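Glutaredoxin related protein (Sulfolobus solfataricus, PDB 4MNN) probably acts as a thiol-disulfide oxidoreductase of the glutaredoxin family, an atypical protein disulfide oxidoreductase built on the thioredoxin fold. Local coordinates at residues 5-10 and 34-39; 28-33 and 64-69; 68-73 and 105-110; 86-91 and 125-130. All blocks are in the same frame, centred on the assembly; numbering follows the deposited sequence.

Interaction 1: residues 5-10 and 34-39; sequences YVIKEY and KNYVNV
I7 is the first residue of helix 4-11 to meet the loop at Y36. Its CG2 branch, set anti to the backbone N, rests 3.8 Å from Y36 CD1 and equally near CE1, while the CG1 arm leads off toward E32 and F33 of helix 27-33. The I7 and Y36 side chains lie roughly perpendicular. K8 follows with its backbone as well as its side chain: K8 CA makes an off-centre CH-pi contact, 4.2 Å from the centroid of the Y36 ring and 29° off its normal. N35 CB lies on the other side of the same ring plane, 3.8 Å above it and displaced toward the rim. The I7 and K8 contacts place the N-terminal helix of a thioredoxin-like unit against the turn that joins helix 27-33 to the edge strand 38-41. With CG anti to the backbone N (chi1 -178°), the extended K8 chain runs past the phenol end, where K8 CB and K8 CG each come within 3.4 Å of Y36 OH, and its ammonium end leads away from the loop. With the ring of Y36 cut back to an alanine, I7 CG2 and the aliphatic stem of K8 would probably lose their shared aromatic partner, opening a gap between helix and turn.

Interaction 2: residues 28-33 and 64-69; sequences SLFHEF and GIPIAN
An inverse gamma turn centred on P66 shapes the loop between strand 57-63 and helix 71-83, and helix 27-33 packs on it in the thioredoxin-like unit. The turn closes with a hydrogen bond from I67 N to I65 O, 2.8 Å long, and holds the side chains of I65 and I67 where one leucine can touch both. L29 points its CD2 methyl at the loop: L29 CD2 lies 3.8 Å from I65 CG2 and 4.0 Å from I67 CG2, so a single methyl bridges the two branched residues. Its CG sits anti to the backbone N (chi1 170°), which carries the isobutyl end off the helix toward them. The L29 and I65 side chains run alongside each other, pointing opposite ways. Beside this group, P66 CD approaches the F30 ring at its edge, near the ring plane, 4.4 Å from F30 CZ. The same L29 methyl lies 4.0 Å above one face of that ring, toward the rim, so F30 meets its own helix neighbour by a face and the loop proline by an edge. Around this group, F74 of helix 71-83 touches both F30 and P66, Y3 ahead of helix 4-11 touches L29 and I67, and Q23 of strand 19-24 meets F30.

Interaction 3: residues 68-73 and 105-110; sequences ANELWP and LFVTPD
V107, at the end of strand 101-107, turns its isopropyl group toward E70, and the two side chains meet head-on. V107 CB and V107 CG1 both lie 4.0 Å from E70 OE2, so one carboxylate oxygen rests against a hydrocarbon surface. The bend of the glutamate chain at chi2 (-63°) helps bring its carboxylate there. T108 contributes its backbone: a water donates one hydrogen bond of 2.6 Å to T108 O and another, also 2.6 Å, to E70 OE2. P109 closes the contact in two ways. Its ring carbon P109 CB packs 4.3 Å from A68 CB, and P109 O accepts a 2.6 Å hydrogen bond from a second water, which in turn accepts one of 2.9 Å from N69 N. The contact thus joins A68 and the short 3-10 segment 69-70, just before helix 71-83 in the first thioredoxin-like part of the chain, to the approach to the C111-C114 disulfide in the second, whose CxxC spacing is consistent with a thioredoxin-type site. The side chains of E70 and V107 both touch C114, and both also touch Y62 of strand 57-63. Polar links here run largely through water, and the one that bonds to both T108 O and E70 OE2 ties the carboxylate to the loop after the strand, which probably limits its freedom to turn beside C114.

Interaction 4: residues 86-91 and 125-130; sequences VNLDER and SQINEN
V86 lays its CG2 methyl over the amide of Q126, while the same side chain reaches I127. V86 CG2 is 3.5 Å from Q126 NE2, 3.6 Å from Q126 CD and 3.7 Å from Q126 OE1; these nearly equal distances put the methyl above the flat group and not at one end of it. The amide is tethered by a hydrogen bond from Q126 NE2 to V85 O, which fixes its rotation beneath the valine. The contact lies at the C-terminal end of helix 114-127, which starts at the CxxC disulfide, and at the linker leading into helix 90-96. D89 takes the N-cap position there, with a weak capping bond of 2.8 Å from R91 N to D89 OD2, and the same oxygen also accepts from E92 N. I127, the last helical residue before N128 departs from helical angles, stands nearly square to V86, with I127 CG1 4.0 Å from V86 CG2. Its CG1 stands anti to the carbonyl carbon (chi1 -58°), and the arm ends in I127 CD1, 4.1 Å from L88 CD1. From outside the contact, R57 NH2 hydrogen-bonds to the backbone oxygens of S125 and Q126 at this helix end.

Interactions 1 and 2 lie side by side, centres about 11 Å apart, and merge in one apolar layer: I7 CD1 comes 3.5 Å from F33 CE1, and V39 CG2 3.9 Å from F33 CB. Interaction 2 passes into interaction 3 through the shared A68 and N69, so the loop that receives helix 27-33 leads directly to the region of the C111-C114 disulfide. Y10 OH lies 3.0 Å from W72 NE1, bringing interactions 1 and 3 together although their centres are about 19 Å apart. Interaction 4 stands apart, its nearest atoms about 9 Å from interaction 3, at the far end of the helix that begins at C114.

Interaction 1: residues 5-10 and 34-39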
loop_
_atom_site.group_PDB
_atom_site.type_symbol
_atom_site.label_atom_id
_atom_site.label_comp_id
_atom_site.label_asym_id
_atom_site.label_seq_id
_atom_site.Cartn_x
_atom_site.Cartn_y
_atom_site.Cartn_z
ATOM N N TYR A 5 14.444 -6.878 12.906
ATOM C CA TYR A 5 14.032 -6.256 14.164
ATOM C C TYR A 5 12.833 -5.354 13.990
ATOM O O TYR A 5 11.873 -5.448 14.761
ATOM C CB TYR A 5 15.186 -5.463 14.804
ATOM C CG TYR A 5 14.836 -4.887 16.167
ATOM C CD1 TYR A 5 14.328 -5.701 17.184
ATOM C CD2 TYR A 5 15.010 -3.530 16.435
ATOM C CE1 TYR A 5 14.006 -5.162 18.452
ATOM C CE2 TYR A 5 14.694 -2.986 17.681
ATOM C CZ TYR A 5 14.196 -3.807 18.681
ATOM O OH TYR A 5 13.911 -3.260 19.915
ATOM N N VAL A 6 12.867 -4.489 12.981
ATOM C CA VAL A 6 11.745 -3.587 12.794
ATOM C C VAL A 6 10.460 -4.346 12.450
ATOM O O VAL A 6 9.363 -3.973 12.889
ATOM C CB VAL A 6 12.036 -2.511 11.724
ATOM C CG1 VAL A 6 12.050 -3.114 10.333
ATOM C CG2 VAL A 6 10.996 -1.399 11.827
ATOM N N ILE A 7 10.582 -5.434 11.709
ATOM C CA ILE A 7 9.368 -6.192 11.374
ATOM C C ILE A 7 8.793 -6.758 12.657
ATOM O O ILE A 7 7.585 -6.692 12.895
ATOM C CB ILE A 7 9.692 -7.327 10.396
ATOM C CG1 ILE A 7 10.102 -6.704 9.055
ATOM C CG2 ILE A 7 8.461 -8.316 10.266
ATOM C CD1 ILE A 7 10.703 -7.723 8.052
ATOM N N LYS A 8 9.659 -7.294 13.515
ATOM C CA LYS A 8 9.170 -7.843 14.772
ATOM C C LYS A 8 8.529 -6.774 15.645
ATOM O O LYS A 8 7.452 -6.968 16.237
ATOM C CB LYS A 8 10.311 -8.495 15.561
ATOM C CG LYS A 8 9.835 -9.143 16.873
ATOM C CD LYS A 8 10.973 -9.782 17.662
ATOM C CE LYS A 8 10.408 -10.646 18.801
ATOM N NZ LYS A 8 11.365 -11.697 19.288
ATOM N N GLU A 9 9.210 -5.644 15.766
ATOM C CA GLU A 9 8.706 -4.607 16.632
ATOM C C GLU A 9 7.341 -4.099 16.219
ATOM O O GLU A 9 6.512 -3.755 17.076
ATOM C CB GLU A 9 9.715 -3.475 16.726
ATOM C CG GLU A 9 10.927 -3.870 17.577
ATOM C CD GLU A 9 10.545 -4.208 19.011
ATOM O OE1 GLU A 9 10.827 -5.341 19.459
ATOM O OE2 GLU A 9 9.953 -3.341 19.687
ATOM N N TYR A 10 7.090 -4.086 14.920
ATOM C CA TYR A 10 5.792 -3.629 14.452
ATOM C C TYR A 10 4.741 -4.710 14.423
ATOM O O TYR A 10 3.596 -4.463 14.762
ATOM C CB TYR A 10 5.886 -3.058 13.034
ATOM C CG TYR A 10 6.314 -1.616 12.999
ATOM C CD1 TYR A 10 7.640 -1.263 13.174
ATOM C CD2 TYR A 10 5.365 -0.589 12.840
ATOM C CE1 TYR A 10 8.034 0.076 13.200
ATOM C CE2 TYR A 10 5.749 0.749 12.862
ATOM C CZ TYR A 10 7.086 1.073 13.045
ATOM O OH TYR A 10 7.468 2.401 13.084
ATOM N N LYS A 34 6.056 -13.901 7.768
ATOM C CA LYS A 34 5.327 -15.112 8.062
ATOM C C LYS A 34 5.434 -15.500 9.540
ATOM O O LYS A 34 4.576 -16.202 10.079
ATOM C CB LYS A 34 5.864 -16.230 7.152
ATOM C CG LYS A 34 4.811 -17.094 6.532
ATOM C CD LYS A 34 5.438 -18.091 5.588
ATOM C CE LYS A 34 4.499 -19.263 5.338
ATOM N NZ LYS A 34 3.200 -18.782 4.794
ATOM N N ASN A 35 6.470 -14.999 10.214
ATOM C CA ASN A 35 6.654 -15.325 11.618
ATOM C C ASN A 35 5.576 -14.632 12.417
ATOM O O ASN A 35 5.269 -15.049 13.526
ATOM C CB ASN A 35 8.043 -14.882 12.137
ATOM C CG ASN A 35 9.194 -15.447 11.320
ATOM O OD1 ASN A 35 9.189 -16.613 10.915
ATOM N ND2 ASN A 35 10.200 -14.621 11.080
ATOM N N TYR A 36 4.956 -13.597 11.838
ATOM C CA TYR A 36 3.938 -12.819 12.543
ATOM C C TYR A 36 2.543 -12.733 11.972
ATOM O O TYR A 36 1.595 -12.531 12.725
ATOM C CB TYR A 36 4.423 -11.364 12.765
ATOM C CG TYR A 36 5.836 -11.298 13.266
ATOM C CD1 TYR A 36 6.889 -11.063 12.400
ATOM C CD2 TYR A 36 6.131 -11.624 14.586
ATOM C CE1 TYR A 36 8.200 -11.169 12.823
ATOM C CE2 TYR A 36 7.435 -11.731 15.024
ATOM C CZ TYR A 36 8.466 -11.512 14.146
ATOM O OH TYR A 36 9.769 -11.666 14.573
ATOM N N VAL A 37 2.398 -12.819 10.650
ATOM C CA VAL A 37 1.076 -12.723 10.019
ATOM C C VAL A 37 0.954 -13.794 8.944
ATOM O O VAL A 37 1.949 -14.412 8.574
ATOM C CB VAL A 37 0.824 -11.351 9.352
ATOM C CG1 VAL A 37 0.856 -10.230 10.403
ATOM C CG2 VAL A 37 1.908 -11.091 8.227
ATOM N N ASN A 38 -0.255 -14.014 8.438
ATOM C CA ASN A 38 -0.407 -15.033 7.398
ATOM C C ASN A 38 0.147 -14.451 6.127
ATOM O O ASN A 38 -0.173 -13.307 5.786
ATOM C CB ASN A 38 -1.891 -15.353 7.184
ATOM C CG ASN A 38 -2.563 -15.878 8.463
ATOM O OD1 ASN A 38 -2.021 -16.735 9.141
ATOM N ND2 ASN A 38 -3.745 -15.373 8.770
ATOM N N VAL A 39 0.967 -15.232 5.429
ATOM C CA VAL A 39 1.527 -14.798 4.151
ATOM C C VAL A 39 1.205 -15.862 3.082
ATOM O O VAL A 39 1.521 -17.028 3.267
ATOM C CB VAL A 39 3.070 -14.638 4.233
ATOM C CG1 VAL A 39 3.625 -14.218 2.874
ATOM C CG2 VAL A 39 3.444 -13.579 5.293
#

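Interaction 2: residues 28-33 and 64-69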
loop_
_atom_site.group_PDB
_atom_site.type_symbol
_atom_site.label_atom_id
_atom_site.label_comp_id
_atom_site.label_asym_id
_atom_site.label_seq_id
_atom_site.Cartn_x
_atom_site.Cartn_y
_atom_site.Cartn_z
ATOM N N SER A 28 12.137 -13.260 -0.208
ATOM C CA SER A 28 13.124 -13.160 0.859
ATOM C C SER A 28 12.775 -12.132 1.905
ATOM O O SER A 28 13.262 -12.208 3.035
ATOM C CB SER A 28 14.526 -12.921 0.274
ATOM O OG SER A 28 14.545 -11.738 -0.480
ATOM N N LEU A 29 11.917 -11.178 1.553
ATOM C CA LEU A 29 11.489 -10.172 2.517
ATOM C C LEU A 29 10.310 -10.710 3.337
ATOM O O LEU A 29 10.330 -10.730 4.590
ATOM C CB LEU A 29 11.059 -8.874 1.813
ATOM C CG LEU A 29 10.369 -7.846 2.749
ATOM C CD1 LEU A 29 11.406 -7.210 3.706
ATOM C CD2 LEU A 29 9.723 -6.726 1.886
ATOM N N PHE A 30 9.288 -11.172 2.629
ATOM C CA PHE A 30 8.086 -11.634 3.290
ATOM C C PHE A 30 8.163 -12.938 4.070
ATOM O O PHE A 30 7.297 -13.210 4.908
ATOM C CB PHE A 30 6.977 -11.652 2.252
ATOM C CG PHE A 30 6.538 -10.284 1.868
ATOM C CD1 PHE A 30 6.772 -9.790 0.593
ATOM C CD2 PHE A 30 5.953 -9.441 2.838
ATOM C CE1 PHE A 30 6.442 -8.439 0.259
ATOM C CE2 PHE A 30 5.629 -8.125 2.517
ATOM C CZ PHE A 30 5.871 -7.622 1.242
ATOM N N HIS A 31 9.193 -13.741 3.812
ATOM C CA HIS A 31 9.387 -14.996 4.563
ATOM C C HIS A 31 9.456 -14.619 6.070
ATOM O O HIS A 31 8.919 -15.320 6.927
ATOM C CB HIS A 31 10.691 -15.667 4.105
ATOM C CG HIS A 31 11.001 -16.966 4.792
ATOM N ND1 HIS A 31 11.635 -17.029 6.005
ATOM C CD2 HIS A 31 10.767 -18.253 4.420
ATOM C CE1 HIS A 31 11.780 -18.293 6.369
ATOM N NE2 HIS A 31 11.258 -19.054 5.422
ATOM N N GLU A 32 10.098 -13.498 6.379
ATOM C CA GLU A 32 10.202 -13.034 7.774
ATOM C C GLU A 32 8.830 -12.603 8.334
ATOM O O GLU A 32 8.538 -12.808 9.521
ATOM C CB GLU A 32 11.174 -11.839 7.856
ATOM C CG GLU A 32 11.577 -11.402 9.276
ATOM C CD GLU A 32 12.309 -12.503 10.039
ATOM O OE1 GLU A 32 12.740 -13.482 9.403
ATOM O OE2 GLU A 32 12.460 -12.388 11.278
ATOM N N PHE A 33 7.986 -12.013 7.490
ATOM C CA PHE A 33 6.644 -11.569 7.932
ATOM C C PHE A 33 5.807 -12.759 8.385
ATOM O O PHE A 33 4.932 -12.649 9.237
ATOM C CB PHE A 33 5.899 -10.878 6.775
ATOM C CG PHE A 33 6.339 -9.470 6.503
ATOM C CD1 PHE A 33 7.630 -9.183 6.064
ATOM C CD2 PHE A 33 5.448 -8.423 6.677
ATOM C CE1 PHE A 33 8.025 -7.888 5.792
ATOM C CE2 PHE A 33 5.849 -7.088 6.401
ATOM C CZ PHE A 33 7.137 -6.828 5.961
ATOM N N GLY A 64 5.154 -3.530 -6.699
ATOM C CA GLY A 64 6.579 -3.344 -6.496
ATOM C C GLY A 64 6.830 -3.983 -5.149
ATOM O O GLY A 64 6.025 -4.832 -4.721
ATOM N N ILE A 65 7.896 -3.582 -4.461
ATOM C CA ILE A 65 8.169 -4.134 -3.123
ATOM C C ILE A 65 8.334 -2.915 -2.229
ATOM O O ILE A 65 9.166 -2.046 -2.479
ATOM C CB ILE A 65 9.454 -5.016 -3.106
ATOM C CG1 ILE A 65 9.274 -6.187 -4.089
ATOM C CG2 ILE A 65 9.726 -5.508 -1.682
ATOM C CD1 ILE A 65 10.521 -7.072 -4.226
ATOM N N PRO A 66 7.533 -2.826 -1.159
ATOM C CA PRO A 66 7.643 -1.651 -0.298
ATOM C C PRO A 66 8.845 -1.552 0.629
ATOM O O PRO A 66 8.685 -1.583 1.844
ATOM C CB PRO A 66 6.321 -1.672 0.464
ATOM C CG PRO A 66 6.079 -3.124 0.654
ATOM C CD PRO A 66 6.465 -3.735 -0.700
ATOM N N ILE A 67 10.042 -1.414 0.063
ATOM C CA ILE A 67 11.240 -1.282 0.895
ATOM C C ILE A 67 11.729 0.168 0.931
ATOM O O ILE A 67 10.993 1.068 0.526
ATOM C CB ILE A 67 12.376 -2.231 0.425
ATOM C CG1 ILE A 67 12.391 -2.338 -1.101
ATOM C CG2 ILE A 67 12.147 -3.644 1.038
ATOM C CD1 ILE A 67 12.593 -1.042 -1.832
ATOM N N ALA A 68 12.954 0.390 1.416
ATOM C CA ALA A 68 13.496 1.756 1.539
ATOM C C ALA A 68 12.517 2.625 2.329
ATOM O O ALA A 68 11.970 2.156 3.335
ATOM C CB ALA A 68 13.791 2.375 0.160
ATOM N N ASN A 69 12.254 3.860 1.908
ATOM C CA ASN A 69 11.352 4.685 2.724
ATOM C C ASN A 69 9.850 4.328 2.685
ATOM O O ASN A 69 9.026 4.949 3.385
ATOM C CB ASN A 69 11.615 6.202 2.478
ATOM C CG ASN A 69 11.031 6.735 1.172
ATOM O OD1 ASN A 69 11.159 7.935 0.863
ATOM N ND2 ASN A 69 10.411 5.868 0.402
#

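Interaction 3: residues 68-73 and 105-110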
loop_
_atom_site.group_PDB
_atom_site.type_symbol
_atom_site.label_atom_id
_atom_site.label_comp_id
_atom_site.label_asym_id
_atom_site.label_seq_id
_atom_site.Cartn_x
_atom_site.Cartn_y
_atom_site.Cartn_z
ATOM N N ALA A 68 12.954 0.390 1.416
ATOM C CA ALA A 68 13.496 1.756 1.539
ATOM C C ALA A 68 12.517 2.625 2.329
ATOM O O ALA A 68 11.970 2.156 3.335
ATOM C CB ALA A 68 13.791 2.375 0.160
ATOM N N ASN A 69 12.254 3.860 1.908
ATOM C CA ASN A 69 11.352 4.685 2.724
ATOM C C ASN A 69 9.850 4.328 2.685
ATOM O O ASN A 69 9.026 4.949 3.385
ATOM C CB ASN A 69 11.615 6.202 2.478
ATOM C CG ASN A 69 11.031 6.735 1.172
ATOM O OD1 ASN A 69 11.159 7.935 0.863
ATOM N ND2 ASN A 69 10.411 5.868 0.402
ATOM N N GLU A 70 9.496 3.312 1.897
ATOM C CA GLU A 70 8.095 2.865 1.834
ATOM C C GLU A 70 7.833 1.748 2.851
ATOM O O GLU A 70 6.684 1.373 3.128
ATOM C CB GLU A 70 7.750 2.365 0.416
ATOM C CG GLU A 70 7.716 3.495 -0.625
ATOM C CD GLU A 70 6.616 4.546 -0.354
ATOM O OE1 GLU A 70 5.601 4.231 0.301
ATOM O OE2 GLU A 70 6.744 5.709 -0.833
ATOM N N LEU A 71 8.889 1.211 3.448
ATOM C CA LEU A 71 8.659 0.133 4.405
ATOM C C LEU A 71 7.952 0.605 5.687
ATOM O O LEU A 71 7.070 -0.084 6.201
ATOM C CB LEU A 71 9.988 -0.554 4.788
ATOM C CG LEU A 71 9.817 -1.696 5.813
ATOM C CD1 LEU A 71 8.995 -2.832 5.195
ATOM C CD2 LEU A 71 11.193 -2.233 6.228
ATOM N N TRP A 72 8.350 1.759 6.210
ATOM C CA TRP A 72 7.769 2.242 7.446
ATOM C C TRP A 72 6.259 2.451 7.310
ATOM O O TRP A 72 5.483 1.980 8.167
ATOM C CB TRP A 72 8.511 3.512 7.877
ATOM C CG TRP A 72 7.925 4.212 9.066
ATOM C CD1 TRP A 72 7.567 3.655 10.270
ATOM C CD2 TRP A 72 7.627 5.607 9.163
ATOM N NE1 TRP A 72 7.059 4.628 11.109
ATOM C CE2 TRP A 72 7.087 5.835 10.454
ATOM C CE3 TRP A 72 7.769 6.695 8.283
ATOM C CZ2 TRP A 72 6.678 7.101 10.885
ATOM C CZ3 TRP A 72 7.360 7.959 8.718
ATOM C CH2 TRP A 72 6.824 8.145 10.010
ATOM N N PRO A 73 5.815 3.170 6.257
ATOM C CA PRO A 73 4.378 3.396 6.059
ATOM C C PRO A 73 3.659 2.058 5.862
ATOM O O PRO A 73 2.557 1.864 6.336
ATOM C CB PRO A 73 4.306 4.233 4.789
ATOM C CG PRO A 73 5.608 4.898 4.723
ATOM C CD PRO A 73 6.619 3.963 5.309
ATOM N N LEU A 105 -1.726 5.558 -6.829
ATOM C CA LEU A 105 -0.633 6.405 -6.367
ATOM C C LEU A 105 0.667 5.881 -6.965
ATOM O O LEU A 105 0.965 4.704 -6.825
ATOM C CB LEU A 105 -0.522 6.346 -4.832
ATOM C CG LEU A 105 0.755 7.024 -4.295
ATOM C CD1 LEU A 105 0.694 8.520 -4.583
ATOM C CD2 LEU A 105 0.913 6.799 -2.761
ATOM N N PHE A 106 1.404 6.739 -7.661
ATOM C CA PHE A 106 2.703 6.378 -8.195
ATOM C C PHE A 106 3.772 6.939 -7.281
ATOM O O PHE A 106 3.715 8.104 -6.895
ATOM C CB PHE A 106 2.868 6.935 -9.612
ATOM C CG PHE A 106 1.948 6.246 -10.610
ATOM C CD1 PHE A 106 2.401 5.163 -11.348
ATOM C CD2 PHE A 106 0.606 6.599 -10.692
ATOM C CE1 PHE A 106 1.535 4.435 -12.148
ATOM C CE2 PHE A 106 -0.284 5.877 -11.491
ATOM C CZ PHE A 106 0.194 4.792 -12.218
ATOM N N VAL A 107 4.752 6.099 -6.958
ATOM C CA VAL A 107 5.872 6.496 -6.117
ATOM C C VAL A 107 7.171 5.912 -6.680
ATOM O O VAL A 107 7.158 5.161 -7.661
ATOM C CB VAL A 107 5.733 5.902 -4.661
ATOM C CG1 VAL A 107 4.400 6.316 -4.021
ATOM C CG2 VAL A 107 5.837 4.345 -4.706
ATOM N N THR A 108 8.288 6.306 -6.068
ATOM C CA THR A 108 9.604 5.712 -6.337
ATOM C C THR A 108 10.315 5.757 -4.983
ATOM O O THR A 108 9.892 6.485 -4.089
ATOM C CB THR A 108 10.454 6.488 -7.382
ATOM O OG1 THR A 108 10.804 7.788 -6.864
ATOM C CG2 THR A 108 9.661 6.641 -8.664
ATOM N N PRO A 109 11.375 4.947 -4.794
ATOM C CA PRO A 109 12.127 4.921 -3.533
ATOM C C PRO A 109 12.759 6.282 -3.228
ATOM O O PRO A 109 12.678 6.773 -2.102
ATOM C CB PRO A 109 13.183 3.844 -3.784
ATOM C CG PRO A 109 12.445 2.859 -4.618
ATOM C CD PRO A 109 11.709 3.773 -5.623
ATOM N N ASP A 110 13.375 6.902 -4.239
ATOM C CA ASP A 110 14.011 8.209 -4.047
ATOM C C ASP A 110 12.919 9.255 -4.106
ATOM O O ASP A 110 12.809 10.005 -5.085
ATOM C CB ASP A 110 15.033 8.476 -5.159
ATOM C CG ASP A 110 15.852 9.744 -4.919
ATOM O OD1 ASP A 110 16.514 10.192 -5.878
ATOM O OD2 ASP A 110 15.847 10.295 -3.782
HETATM O O HOH W 1 13.653 5.376 -0.076
HETATM O O HOH W 2 9.048 6.487 -1.623
#

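Interaction 4: residues 86-91 and 125-130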
loop_
_atom_site.group_PDB
_atom_site.type_symbol
_atom_site.label_atom_id
_atom_site.label_comp_id
_atom_site.label_asym_id
_atom_site.label_seq_id
_atom_site.Cartn_x
_atom_site.Cartn_y
_atom_site.Cartn_z
ATOM N N VAL A 86 -7.634 4.424 12.832
ATOM C CA VAL A 86 -7.228 5.395 11.825
ATOM C C VAL A 86 -6.810 6.662 12.582
ATOM O O VAL A 86 -7.390 6.997 13.620
ATOM C CB VAL A 86 -8.401 5.657 10.850
ATOM C CG1 VAL A 86 -8.364 7.083 10.330
ATOM C CG2 VAL A 86 -8.317 4.646 9.668
ATOM N N ASN A 87 -5.796 7.358 12.089
ATOM C CA ASN A 87 -5.360 8.557 12.781
ATOM C C ASN A 87 -5.673 9.876 12.058
ATOM O O ASN A 87 -5.245 10.941 12.499
ATOM C CB ASN A 87 -3.869 8.439 13.124
ATOM C CG ASN A 87 -3.600 7.310 14.139
ATOM O OD1 ASN A 87 -4.111 7.345 15.273
ATOM N ND2 ASN A 87 -2.822 6.303 13.733
ATOM N N LEU A 88 -6.412 9.810 10.951
ATOM C CA LEU A 88 -6.793 11.037 10.250
ATOM C C LEU A 88 -7.841 11.734 11.149
ATOM O O LEU A 88 -8.565 11.068 11.898
ATOM C CB LEU A 88 -7.401 10.695 8.885
ATOM C CG LEU A 88 -6.439 9.987 7.931
ATOM C CD1 LEU A 88 -7.126 9.733 6.622
ATOM C CD2 LEU A 88 -5.219 10.834 7.705
ATOM N N ASP A 89 -7.937 13.060 11.086
ATOM C CA ASP A 89 -8.905 13.763 11.938
ATOM C C ASP A 89 -10.334 13.589 11.400
ATOM O O ASP A 89 -10.519 13.136 10.269
ATOM C CB ASP A 89 -8.537 15.256 12.055
ATOM C CG ASP A 89 -8.708 16.015 10.746
ATOM O OD1 ASP A 89 -7.712 16.626 10.302
ATOM O OD2 ASP A 89 -9.828 16.012 10.157
ATOM N N GLU A 90 -11.328 13.955 12.201
ATOM C CA GLU A 90 -12.730 13.780 11.823
ATOM C C GLU A 90 -13.145 14.436 10.509
ATOM O O GLU A 90 -13.970 13.895 9.797
ATOM C CB GLU A 90 -13.649 14.289 12.938
ATOM C CG GLU A 90 -13.286 13.776 14.322
ATOM C CD GLU A 90 -14.280 14.218 15.418
ATOM O OE1 GLU A 90 -13.982 13.978 16.611
ATOM O OE2 GLU A 90 -15.350 14.784 15.100
ATOM N N ARG A 91 -12.596 15.595 10.193
ATOM C CA ARG A 91 -12.975 16.257 8.955
ATOM C C ARG A 91 -12.432 15.488 7.768
ATOM O O ARG A 91 -13.154 15.276 6.804
ATOM C CB ARG A 91 -12.474 17.696 8.905
ATOM C CG ARG A 91 -13.083 18.618 9.943
ATOM C CD ARG A 91 -12.070 18.844 11.057
ATOM N NE ARG A 91 -12.666 18.443 12.303
ATOM C CZ ARG A 91 -11.997 18.195 13.413
ATOM N NH1 ARG A 91 -10.682 18.294 13.437
ATOM N NH2 ARG A 91 -12.669 17.871 14.495
ATOM N N SER A 125 -8.067 3.984 2.454
ATOM C CA SER A 125 -8.546 2.651 2.024
ATOM C C SER A 125 -9.200 1.887 3.180
ATOM O O SER A 125 -10.058 1.024 2.968
ATOM C CB SER A 125 -7.385 1.815 1.426
ATOM O OG SER A 125 -6.531 1.228 2.409
ATOM N N GLN A 126 -8.789 2.219 4.400
ATOM C CA GLN A 126 -9.365 1.609 5.615
ATOM C C GLN A 126 -10.773 2.123 5.885
ATOM O O GLN A 126 -11.670 1.357 6.278
ATOM C CB GLN A 126 -8.535 1.997 6.828
ATOM C CG GLN A 126 -7.609 0.977 7.358
ATOM C CD GLN A 126 -6.885 1.505 8.592
ATOM O OE1 GLN A 126 -5.882 2.184 8.481
ATOM N NE2 GLN A 126 -7.421 1.223 9.758
ATOM N N ILE A 127 -10.945 3.438 5.722
ATOM C CA ILE A 127 -12.204 4.129 5.979
ATOM C C ILE A 127 -13.248 3.949 4.911
ATOM O O ILE A 127 -14.437 3.980 5.198
ATOM C CB ILE A 127 -12.010 5.677 6.027
ATOM C CG1 ILE A 127 -10.995 6.074 7.081
ATOM C CG2 ILE A 127 -13.337 6.367 6.283
ATOM C CD1 ILE A 127 -10.546 7.489 6.894
ATOM N N ASN A 128 -12.804 3.757 3.679
ATOM C CA ASN A 128 -13.735 3.745 2.559
ATOM C C ASN A 128 -13.597 2.538 1.635
ATOM O O ASN A 128 -12.678 2.470 0.813
ATOM C CB ASN A 128 -13.490 5.083 1.803
ATOM C CG ASN A 128 -14.429 5.308 0.636
ATOM O OD1 ASN A 128 -14.444 6.400 0.042
ATOM N ND2 ASN A 128 -15.201 4.322 0.301
ATOM N N GLU A 129 -14.527 1.593 1.772
ATOM C CA GLU A 129 -14.513 0.389 0.952
ATOM C C GLU A 129 -14.892 0.644 -0.490
ATOM O O GLU A 129 -14.763 -0.255 -1.333
ATOM C CB GLU A 129 -15.492 -0.642 1.517
ATOM C CG GLU A 129 -15.240 -1.005 2.940
ATOM C CD GLU A 129 -16.312 -1.929 3.470
ATOM O OE1 GLU A 129 -16.473 -3.031 2.878
ATOM O OE2 GLU A 129 -16.983 -1.546 4.460
ATOM N N ASN A 130 -15.380 1.852 -0.782
ATOM C CA ASN A 130 -15.805 2.184 -2.143
ATOM C C ASN A 130 -14.630 2.687 -2.978
ATOM O O ASN A 130 -14.793 3.007 -4.161
ATOM C CB ASN A 130 -16.893 3.262 -2.093
ATOM C CG ASN A 130 -18.133 2.808 -1.339
ATOM O OD1 ASN A 130 -18.649 3.526 -0.470
ATOM N ND2 ASN A 130 -18.618 1.628 -1.667
#